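Local coordinates for probable porin (Pseudomonas aeruginosa, PDB 4FT6), which probably acts as an outer-membrane beta-barrel channel of the OprD family, letting small solutes cross the outer membrane, at residues A[248-253]-A[277-282]; A[344-349]-A[370-375]; A[363-368]-A[383-388]. One frame throughout, in Å; residues are numbered along the deposited sequence.

Interaction 1. Residues A[248-253]-A[277-282]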
loop_
_atom_site.group_PDB
_atom_site.type_symbol
_atom_site.label_atom_id
_atom_site.label_comp_id
_atom_site.label_asym_id
_atom_site.label_seq_id
_atom_site.Cartn_x
_atom_site.Cartn_y
_atom_site.Cartn_z
ATOM N N LEU A 248 -2.886 24.427 0.207
ATOM C CA LEU A 248 -3.074 23.158 0.907
ATOM C C LEU A 248 -2.248 23.189 2.182
ATOM O O LEU A 248 -1.184 23.820 2.239
ATOM C CB LEU A 248 -2.635 21.989 0.032
ATOM C CG LEU A 248 -3.416 21.839 -1.284
ATOM C CD1 LEU A 248 -2.753 20.817 -2.205
ATOM C CD2 LEU A 248 -4.856 21.432 -0.973
ATOM N N GLU A 249 -2.741 22.512 3.210
ATOM C CA GLU A 249 -2.132 22.600 4.527
ATOM C C GLU A 249 -2.452 21.353 5.338
ATOM O O GLU A 249 -3.502 21.274 5.982
ATOM C CB GLU A 249 -2.639 23.845 5.265
ATOM C CG GLU A 249 -1.976 24.095 6.615
ATOM C CD GLU A 249 -2.813 24.994 7.527
ATOM O OE1 GLU A 249 -4.036 24.765 7.647
ATOM O OE2 GLU A 249 -2.246 25.929 8.131
ATOM N N ASN A 250 -1.561 20.368 5.298
ATOM C CA ASN A 250 -1.676 19.241 6.221
ATOM C C ASN A 250 -0.351 18.862 6.863
ATOM O O ASN A 250 0.706 18.888 6.225
ATOM C CB ASN A 250 -2.337 18.023 5.565
ATOM C CG ASN A 250 -2.388 16.804 6.491
ATOM O OD1 ASN A 250 -1.512 15.927 6.435
ATOM N ND2 ASN A 250 -3.426 16.734 7.334
ATOM N N ARG A 251 -0.430 18.553 8.149
ATOM C CA ARG A 251 0.652 17.949 8.898
ATOM C C ARG A 251 -0.031 16.663 9.347
ATOM O O ARG A 251 -1.210 16.687 9.716
ATOM C CB ARG A 251 1.062 18.868 10.069
ATOM C CG ARG A 251 2.174 18.348 11.001
ATOM C CD ARG A 251 2.857 19.465 11.877
ATOM N NE ARG A 251 1.952 20.254 12.727
ATOM C CZ ARG A 251 1.919 20.231 14.064
ATOM N NH1 ARG A 251 2.737 19.450 14.760
ATOM N NH2 ARG A 251 1.055 21.000 14.714
ATOM N N ALA A 252 0.654 15.530 9.244
ATOM C CA ALA A 252 0.035 14.262 9.618
ATOM C C ALA A 252 0.999 13.426 10.444
ATOM O O ALA A 252 2.065 13.038 9.956
ATOM C CB ALA A 252 -0.396 13.495 8.376
ATOM N N LEU A 253 0.623 13.147 11.691
ATOM C CA LEU A 253 1.476 12.392 12.609
ATOM C C LEU A 253 0.964 10.969 12.799
ATOM O O LEU A 253 -0.252 10.730 12.827
ATOM C CB LEU A 253 1.536 13.099 13.964
ATOM C CG LEU A 253 2.238 12.438 15.156
ATOM C CD1 LEU A 253 3.748 12.619 15.102
ATOM C CD2 LEU A 253 1.692 13.018 16.448
ATOM N N ASP A 277 -6.416 20.838 5.944
ATOM C CA ASP A 277 -6.615 19.689 5.066
ATOM C C ASP A 277 -6.185 18.420 5.777
ATOM O O ASP A 277 -5.310 18.453 6.652
ATOM C CB ASP A 277 -5.793 19.834 3.782
ATOM C CG ASP A 277 -6.245 20.991 2.923
ATOM O OD1 ASP A 277 -7.334 20.888 2.308
ATOM O OD2 ASP A 277 -5.502 21.998 2.837
ATOM N N GLY A 278 -6.810 17.306 5.408
ATOM C CA GLY A 278 -6.390 16.010 5.901
ATOM C C GLY A 278 -5.190 15.523 5.099
ATOM O O GLY A 278 -4.632 16.272 4.282
ATOM N N MET A 279 -4.790 14.273 5.326
ATOM C CA MET A 279 -3.638 13.695 4.633
ATOM C C MET A 279 -3.756 13.811 3.106
ATOM O O MET A 279 -4.800 13.523 2.520
ATOM C CB MET A 279 -3.469 12.233 5.018
ATOM C CG MET A 279 -2.395 11.537 4.235
ATOM S SD MET A 279 -0.784 11.880 4.933
ATOM C CE MET A 279 0.293 11.125 3.701
ATOM N N LEU A 280 -2.675 14.257 2.480
ATOM C CA LEU A 280 -2.607 14.463 1.049
ATOM C C LEU A 280 -1.629 13.436 0.477
ATOM O O LEU A 280 -0.496 13.303 0.944
ATOM C CB LEU A 280 -2.127 15.884 0.735
ATOM C CG LEU A 280 -3.104 16.985 1.165
ATOM C CD1 LEU A 280 -2.423 18.359 1.299
ATOM C CD2 LEU A 280 -4.264 17.058 0.174
ATOM N N TYR A 281 -2.075 12.689 -0.529
ATOM C CA TYR A 281 -1.247 11.642 -1.124
ATOM C C TYR A 281 -1.666 11.367 -2.559
ATOM O O TYR A 281 -2.644 11.945 -3.069
ATOM C CB TYR A 281 -1.266 10.360 -0.269
ATOM C CG TYR A 281 -2.645 9.832 0.103
ATOM C CD1 TYR A 281 -3.424 10.445 1.083
ATOM C CD2 TYR A 281 -3.146 8.685 -0.488
ATOM C CE1 TYR A 281 -4.690 9.930 1.433
ATOM C CE2 TYR A 281 -4.394 8.170 -0.150
ATOM C CZ TYR A 281 -5.160 8.787 0.804
ATOM O OH TYR A 281 -6.387 8.246 1.121
ATOM N N ILE A 282 -0.943 10.483 -3.227
ATOM C CA ILE A 282 -1.240 10.288 -4.636
ATOM C C ILE A 282 -2.436 9.351 -4.841
ATOM O O ILE A 282 -2.633 8.385 -4.088
ATOM C CB ILE A 282 0.038 9.947 -5.425
ATOM C CG1 ILE A 282 0.811 11.247 -5.618
ATOM C CG2 ILE A 282 -0.269 9.341 -6.779
ATOM C CD1 ILE A 282 2.212 11.013 -5.868
#

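Interaction 2. Residues A[344-349]-A[370-375]. With C8E ((hydroxyethyloxy)tri(ethyloxy)octane), chain E.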
loop_
_atom_site.group_PDB
_atom_site.type_symbol
_atom_site.label_atom_id
_atom_site.label_comp_id
_atom_site.label_asym_id
_atom_site.label_seq_id
_atom_site.Cartn_x
_atom_site.Cartn_y
_atom_site.Cartn_z
ATOM N N ALA A 344 -15.690 7.830 14.141
ATOM C CA ALA A 344 -15.722 6.561 13.429
ATOM C C ALA A 344 -14.925 5.524 14.197
ATOM O O ALA A 344 -14.005 5.865 14.950
ATOM C CB ALA A 344 -15.167 6.716 12.023
ATOM N N TRP A 345 -15.289 4.260 14.025
ATOM C CA TRP A 345 -14.461 3.186 14.549
ATOM C C TRP A 345 -14.489 2.005 13.595
ATOM O O TRP A 345 -15.527 1.709 12.993
ATOM C CB TRP A 345 -14.880 2.772 15.975
ATOM C CG TRP A 345 -16.265 2.133 16.113
ATOM C CD1 TRP A 345 -17.393 2.730 16.594
ATOM C CD2 TRP A 345 -16.637 0.782 15.779
ATOM N NE1 TRP A 345 -18.444 1.840 16.577
ATOM C CE2 TRP A 345 -18.010 0.640 16.081
ATOM C CE3 TRP A 345 -15.947 -0.317 15.250
ATOM C CZ2 TRP A 345 -18.706 -0.561 15.875
ATOM C CZ3 TRP A 345 -16.636 -1.503 15.031
ATOM C CH2 TRP A 345 -18.005 -1.618 15.351
ATOM N N GLU A 346 -13.346 1.345 13.444
ATOM C CA GLU A 346 -13.243 0.189 12.570
ATOM C C GLU A 346 -12.617 -0.953 13.348
ATOM O O GLU A 346 -11.694 -0.746 14.147
ATOM C CB GLU A 346 -12.429 0.501 11.302
ATOM C CG GLU A 346 -12.210 -0.700 10.376
ATOM C CD GLU A 346 -11.489 -0.342 9.070
ATOM O OE1 GLU A 346 -11.563 0.833 8.627
ATOM O OE2 GLU A 346 -10.850 -1.244 8.472
ATOM N N ARG A 347 -13.136 -2.155 13.116
ATOM C CA ARG A 347 -12.666 -3.364 13.785
ATOM C C ARG A 347 -12.331 -4.355 12.682
ATOM O O ARG A 347 -13.225 -4.782 11.948
ATOM C CB ARG A 347 -13.781 -3.933 14.678
ATOM C CG ARG A 347 -13.435 -5.240 15.364
ATOM C CD ARG A 347 -14.403 -6.349 15.007
ATOM N NE ARG A 347 -14.242 -6.746 13.612
ATOM C CZ ARG A 347 -14.895 -7.738 13.021
ATOM N NH1 ARG A 347 -15.773 -8.468 13.690
ATOM N NH2 ARG A 347 -14.659 -7.994 11.746
ATOM N N ASP A 348 -11.049 -4.695 12.549
ATOM C CA ASP A 348 -10.591 -5.608 11.504
ATOM C C ASP A 348 -10.239 -6.943 12.119
ATOM O O ASP A 348 -9.817 -6.993 13.264
ATOM C CB ASP A 348 -9.330 -5.066 10.819
ATOM C CG ASP A 348 -9.588 -3.823 9.987
ATOM O OD1 ASP A 348 -10.768 -3.464 9.785
ATOM O OD2 ASP A 348 -8.593 -3.210 9.525
ATOM N N VAL A 349 -10.393 -8.020 11.356
ATOM C CA VAL A 349 -9.953 -9.345 11.786
ATOM C C VAL A 349 -9.307 -10.083 10.629
ATOM O O VAL A 349 -9.891 -10.199 9.550
ATOM C CB VAL A 349 -11.106 -10.196 12.345
ATOM C CG1 VAL A 349 -10.678 -11.660 12.468
ATOM C CG2 VAL A 349 -11.548 -9.661 13.689
ATOM N N ALA A 370 -14.046 -6.873 8.254
ATOM C CA ALA A 370 -14.017 -5.540 8.862
ATOM C C ALA A 370 -15.396 -4.951 9.093
ATOM O O ALA A 370 -16.286 -5.084 8.250
ATOM C CB ALA A 370 -13.188 -4.589 8.040
ATOM N N MET A 371 -15.553 -4.295 10.241
ATOM C CA MET A 371 -16.749 -3.531 10.536
ATOM C C MET A 371 -16.348 -2.072 10.636
ATOM O O MET A 371 -15.341 -1.744 11.271
ATOM C CB MET A 371 -17.360 -3.961 11.876
ATOM C CG MET A 371 -17.981 -5.352 11.911
ATOM S SD MET A 371 -18.947 -5.609 13.420
ATOM C CE MET A 371 -19.642 -7.231 13.131
ATOM N N LEU A 372 -17.137 -1.196 10.029
ATOM C CA LEU A 372 -16.905 0.233 10.166
ATOM C C LEU A 372 -18.224 0.906 10.491
ATOM O O LEU A 372 -19.236 0.665 9.820
ATOM C CB LEU A 372 -16.332 0.814 8.876
ATOM C CG LEU A 372 -16.269 2.341 8.881
ATOM C CD1 LEU A 372 -15.140 2.796 9.775
ATOM C CD2 LEU A 372 -16.111 2.895 7.473
ATOM N N ARG A 373 -18.229 1.722 11.540
ATOM C CA ARG A 373 -19.399 2.534 11.854
ATOM C C ARG A 373 -18.943 3.964 12.098
ATOM O O ARG A 373 -17.825 4.196 12.586
ATOM C CB ARG A 373 -20.149 1.994 13.074
ATOM C CG ARG A 373 -20.534 0.534 12.965
ATOM C CD ARG A 373 -21.720 0.327 12.043
ATOM N NE ARG A 373 -22.091 -1.088 11.952
ATOM C CZ ARG A 373 -21.644 -1.928 11.022
ATOM N NH1 ARG A 373 -20.807 -1.507 10.084
ATOM N NH2 ARG A 373 -22.043 -3.190 11.030
ATOM N N SER A 374 -19.817 4.910 11.775
ATOM C CA SER A 374 -19.443 6.309 11.749
ATOM C C SER A 374 -20.690 7.165 11.721
ATOM O O SER A 374 -21.771 6.658 11.446
ATOM C CB SER A 374 -18.590 6.572 10.502
ATOM O OG SER A 374 -18.397 7.963 10.308
ATOM N N ASN A 375 -20.547 8.452 12.021
ATOM C CA ASN A 375 -21.646 9.410 11.881
ATOM C C ASN A 375 -21.374 10.395 10.739
ATOM O O ASN A 375 -22.025 11.442 10.617
ATOM C CB ASN A 375 -21.945 10.152 13.199
ATOM C CG ASN A 375 -20.762 10.991 13.716
ATOM O OD1 ASN A 375 -19.723 11.140 13.059
ATOM N ND2 ASN A 375 -20.936 11.556 14.908
HETATM C C1 C8E E . -20.659 -10.532 13.521
HETATM C C2 C8E E . -19.245 -10.940 13.918
HETATM C C3 C8E E . -18.306 -10.942 12.707
HETATM C C4 C8E E . -17.922 -12.360 12.295
HETATM C C5 C8E E . -16.425 -12.640 12.459
HETATM C C6 C8E E . -15.844 -11.974 13.703
HETATM C C7 C8E E . -14.445 -12.483 14.058
HETATM C C8 C8E E . -14.322 -14.004 14.097
HETATM O O9 C8E E . -12.957 -14.380 14.110
HETATM C C10 C8E E . -12.510 -14.920 15.338
HETATM C C11 C8E E . -11.047 -15.361 15.235
HETATM O O12 C8E E . -10.188 -14.236 15.224
HETATM C C13 C8E E . -9.318 -14.173 16.337
#

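Interaction 3. Residues A[363-368]-A[383-388]. With C8E ((hydroxyethyloxy)tri(ethyloxy)octane), chain C.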
loop_
_atom_site.group_PDB
_atom_site.type_symbol
_atom_site.label_atom_id
_atom_site.label_comp_id
_atom_site.label_asym_id
_atom_site.label_seq_id
_atom_site.Cartn_x
_atom_site.Cartn_y
_atom_site.Cartn_z
ATOM N N LEU A 363 0.741 -22.693 -0.922
ATOM C CA LEU A 363 -0.637 -22.297 -1.213
ATOM C C LEU A 363 -1.214 -21.573 0.014
ATOM O O LEU A 363 -1.065 -22.033 1.148
ATOM C CB LEU A 363 -1.503 -23.516 -1.536
ATOM C CG LEU A 363 -2.964 -23.164 -1.836
ATOM C CD1 LEU A 363 -3.059 -22.400 -3.152
ATOM C CD2 LEU A 363 -3.824 -24.424 -1.848
ATOM N N GLY A 364 -1.871 -20.442 -0.202
ATOM C CA GLY A 364 -2.312 -19.642 0.917
ATOM C C GLY A 364 -3.776 -19.256 0.862
ATOM O O GLY A 364 -4.290 -18.864 -0.195
ATOM N N LEU A 365 -4.448 -19.360 2.007
ATOM C CA LEU A 365 -5.819 -18.904 2.124
ATOM C C LEU A 365 -5.916 -17.920 3.271
ATOM O O LEU A 365 -5.442 -18.188 4.379
ATOM C CB LEU A 365 -6.763 -20.078 2.378
ATOM C CG LEU A 365 -8.166 -19.589 2.747
ATOM C CD1 LEU A 365 -8.760 -18.825 1.559
ATOM C CD2 LEU A 365 -9.077 -20.723 3.201
ATOM N N ARG A 366 -6.553 -16.788 3.014
ATOM C CA ARG A 366 -6.623 -15.725 4.000
ATOM C C ARG A 366 -7.990 -15.056 3.986
ATOM O O ARG A 366 -8.552 -14.774 2.923
ATOM C CB ARG A 366 -5.514 -14.710 3.713
ATOM C CG ARG A 366 -5.692 -13.340 4.326
ATOM C CD ARG A 366 -4.435 -12.540 4.072
ATOM N NE ARG A 366 -4.582 -11.130 4.426
ATOM C CZ ARG A 366 -3.575 -10.265 4.466
ATOM N NH1 ARG A 366 -2.346 -10.673 4.184
ATOM N NH2 ARG A 366 -3.796 -9.002 4.792
ATOM N N TRP A 367 -8.528 -14.803 5.170
ATOM C CA TRP A 367 -9.837 -14.180 5.274
ATOM C C TRP A 367 -9.706 -12.845 6.009
ATOM O O TRP A 367 -9.092 -12.769 7.079
ATOM C CB TRP A 367 -10.799 -15.135 5.982
ATOM C CG TRP A 367 -12.078 -14.522 6.459
ATOM C CD1 TRP A 367 -12.972 -13.793 5.722
ATOM C CD2 TRP A 367 -12.635 -14.631 7.779
ATOM N NE1 TRP A 367 -14.043 -13.426 6.515
ATOM C CE2 TRP A 367 -13.855 -13.925 7.780
ATOM C CE3 TRP A 367 -12.212 -15.239 8.962
ATOM C CZ2 TRP A 367 -14.655 -13.815 8.924
ATOM C CZ3 TRP A 367 -13.007 -15.133 10.094
ATOM C CH2 TRP A 367 -14.215 -14.427 10.068
ATOM N N ARG A 368 -10.252 -11.784 5.428
ATOM C CA ARG A 368 -10.210 -10.483 6.081
ATOM C C ARG A 368 -11.614 -9.950 6.288
ATOM O O ARG A 368 -12.407 -9.846 5.337
ATOM C CB ARG A 368 -9.368 -9.492 5.281
ATOM C CG ARG A 368 -7.994 -10.048 4.920
ATOM C CD ARG A 368 -7.188 -9.089 4.074
ATOM N NE ARG A 368 -7.077 -7.785 4.719
ATOM C CZ ARG A 368 -6.490 -6.721 4.182
ATOM N NH1 ARG A 368 -5.937 -6.786 2.975
ATOM N NH2 ARG A 368 -6.465 -5.587 4.864
ATOM N N ASN A 383 -15.962 -8.370 3.732
ATOM C CA ASN A 383 -15.307 -9.659 3.768
ATOM C C ASN A 383 -14.523 -9.887 2.495
ATOM O O ASN A 383 -14.994 -9.575 1.390
ATOM C CB ASN A 383 -16.326 -10.771 3.902
ATOM C CG ASN A 383 -16.733 -11.007 5.324
ATOM O OD1 ASN A 383 -16.069 -11.745 6.060
ATOM N ND2 ASN A 383 -17.832 -10.386 5.730
ATOM N N ARG A 384 -13.326 -10.436 2.646
ATOM C CA ARG A 384 -12.571 -10.879 1.496
ATOM C C ARG A 384 -12.040 -12.273 1.762
ATOM O O ARG A 384 -11.589 -12.577 2.869
ATOM C CB ARG A 384 -11.441 -9.899 1.158
ATOM C CG ARG A 384 -11.374 -8.685 2.080
ATOM C CD ARG A 384 -11.330 -7.342 1.339
ATOM N NE ARG A 384 -9.975 -6.810 1.189
ATOM C CZ ARG A 384 -9.638 -5.522 1.277
ATOM N NH1 ARG A 384 -10.552 -4.600 1.531
ATOM N NH2 ARG A 384 -8.369 -5.156 1.120
ATOM N N LEU A 385 -12.149 -13.132 0.755
ATOM C CA LEU A 385 -11.483 -14.426 0.767
ATOM C C LEU A 385 -10.337 -14.296 -0.225
ATOM O O LEU A 385 -10.532 -13.812 -1.344
ATOM C CB LEU A 385 -12.428 -15.537 0.308
ATOM C CG LEU A 385 -12.832 -16.595 1.325
ATOM C CD1 LEU A 385 -11.772 -16.714 2.422
ATOM C CD2 LEU A 385 -14.203 -16.284 1.905
ATOM N N ILE A 386 -9.135 -14.692 0.182
ATOM C CA ILE A 386 -7.979 -14.565 -0.694
ATOM C C ILE A 386 -7.190 -15.867 -0.769
ATOM O O ILE A 386 -6.651 -16.344 0.236
ATOM C CB ILE A 386 -7.040 -13.429 -0.239
ATOM C CG1 ILE A 386 -7.844 -12.237 0.283
ATOM C CG2 ILE A 386 -6.120 -12.998 -1.379
ATOM C CD1 ILE A 386 -7.014 -11.242 0.998
ATOM N N LEU A 387 -7.135 -16.429 -1.975
ATOM C CA LEU A 387 -6.384 -17.647 -2.267
ATOM C C LEU A 387 -5.114 -17.209 -2.998
ATOM O O LEU A 387 -5.168 -16.375 -3.911
ATOM C CB LEU A 387 -7.207 -18.574 -3.175
ATOM C CG LEU A 387 -7.417 -20.058 -2.862
ATOM C CD1 LEU A 387 -6.761 -20.926 -3.915
ATOM C CD2 LEU A 387 -6.888 -20.417 -1.489
ATOM N N SER A 388 -3.971 -17.761 -2.598
ATOM C CA SER A 388 -2.686 -17.283 -3.085
ATOM C C SER A 388 -1.747 -18.430 -3.356
ATOM O O SER A 388 -1.758 -19.450 -2.648
ATOM C CB SER A 388 -2.036 -16.363 -2.059
ATOM O OG SER A 388 -2.460 -15.034 -2.261
HETATM C C3 C8E C . -21.458 -16.417 -6.447
HETATM C C4 C8E C . -20.262 -17.350 -6.583
HETATM C C5 C8E C . -19.016 -16.726 -5.963
HETATM C C6 C8E C . -18.367 -17.669 -4.957
HETATM C C7 C8E C . -16.894 -17.349 -4.719
HETATM C C8 C8E C . -16.346 -18.149 -3.541
HETATM O O9 C8E C . -15.019 -18.569 -3.792
HETATM C C10 C8E C . -14.047 -17.743 -3.184
HETATM C C11 C8E C . -12.710 -18.478 -3.103
HETATM O O12 C8E C . -11.715 -17.657 -2.531
HETATM C C13 C8E C . -11.006 -18.323 -1.510
#

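Interaction 1. Residues A[248-253]-A[277-282]
Asp-277 comes up against the start of strand 249-261, its CA 5.1 Å from that of Asn-250, and its backbone N donates to Glu-249 O (2.9 Å) although 277-282 has left regular strand structure. The carboxylate of Asp-277 answers in the same place: OD2 accepts from Glu-249 N at 2.8 Å, the donor arriving on the anti side of OD2. CG of Asp-277 stands beside its own backbone N, opposite the carbonyl carbon (chi1 -65°), which sets N and OD2 to grip the C=O and N-H of the one residue Glu-249. The other oxygen, OD1, forms a salt bridge with Arg-175, so both oxygens of this acid are engaged. Asn-250 adds a third bond. Its ND2 meets Asp-277 O at 2.6 Å, with the acceptor close to the amide plane, while the donor is tilted from the carbonyl plane of Asp-277. CB and CG of Asn-250 meanwhile lie against Gly-278 O. On one flank of this polar group, Leu-248 CB meets a methyl of Leu-280, CD1, at 3.9 Å. On the other, Met-279, bent at chi2 (82°), brings SD to 3.8 Å from Ala-252 CB. The polar end of Glu-249 is used elsewhere, OE1 accepting from Asp-276 N. The chemistry is that of a chain leaving strand 264-274 and folding back over the barrel wall: one acid at the edge of a buried contact, shared between a backbone N-H and an arginine, probably remains ionised there, and apolar contacts flank its bonds.

Interaction 2. Residues A[344-349]-A[370-375]
Arg-373 and Trp-345 form a hydrogen-bonded antiparallel pair, and their side chains run side by side in the same direction. CB of Arg-373 lies over one face of the indole, 3.7 Å above its plane and toward the rim, as an off-centre CH-pi contact. CG follows along the six-membered ring, 3.6 Å from Trp-345 CZ2. At chi2 (-76°) the chain turns, and its tip leaves the indole: NH1 donates to Leu-372 O at 2.7 Å from above the carbonyl plane and also to Val-380 O, while NH2 makes a salt bridge with Asp-381. On the same face, the Arg-347 guanidinium has Met-371 CG over its centre on one side and Val-349 CG2 over the other. Its NH2 bonds to Asn-369 and its NH1 is 3.5 Å from detergent atom C6; Met-371 CE touches detergent C1. The face with Ala-344, Glu-346, Asp-348 and Ala-370 differs: Glu-346 and Asp-348 accept from the backbones of Val-295 and Gln-294, and Asp-348 pairs with Arg-327. Backbone bonds of the Trp-345/Arg-373 and Arg-347/Met-371 pairs join this beta hairpin, typical of an outer-membrane barrel wall, the detergent-touched face probably turned to the membrane and the other packed against a loop.

Interaction 3. Residues A[363-368]-A[383-388]
Asn-383 OD1 is held by two donors, Trp-367 NE1 at 2.7 Å and Asn-369 ND2. The bond from the indole is straight (165°), and the ring and amide lie nearly coplanar, with OD1 at the ring edge. CG of Trp-367 is opposite its backbone N (chi1 166°), which sends the indole across toward 383-388; CD1 lies 3.4 Å from Arg-384 O. Farther along this face Leu-365 CD1 meets Leu-385 CD1 at 3.8 Å, and Leu-365 CB meets Leu-387 CD2. Leu-385 CB and Leu-365 CD1 touch a detergent molecule, and a further one touches Trp-367. The other face carries the basic groups. The Arg-368 guanidinium has Arg-384 over one side and Arg-366 over the other, while Ile-386 CD1 packs on Arg-368 CD at 3.8 Å. Arg-366 has a salt bridge to Asp-350 and Arg-384 one to Glu-382; this row of arginines is consistent with the basic ladder that lines OprD-family channels. Three hydrogen-bonded pairs, Gly-364/Ser-388, Arg-366/Ile-386 and Arg-368/Arg-384, join the two strands. Strand 342-354 continues the wall beyond 364-368, and strand 14-28 beyond 383-388, where the last strand meets the first and closes the barrel.

Overall arrangement
Interactions 2 and 3 share strand 364-374: its later half pairs with strand 342-354, its earlier half with strand 380-392, and their centres lie about 20 Å apart. Both are regular antiparallel pairings with one detergent-touched face, but interaction 3 is a surface contact, whereas interaction 2 is partly buried. On their other faces, interaction 2 carries acids that hold a loop, interaction 3 arginines. Interaction 1, centred about 32 Å from interaction 3 on the opposite side of the chain's centre, is buried and irregular: a loop fixed to a strand mostly by side-chain bonds. The loop between strands 264-274 and 304-313 links interactions 1 and 2, providing 277-282 to one and Gln-294 and Val-295 to the other.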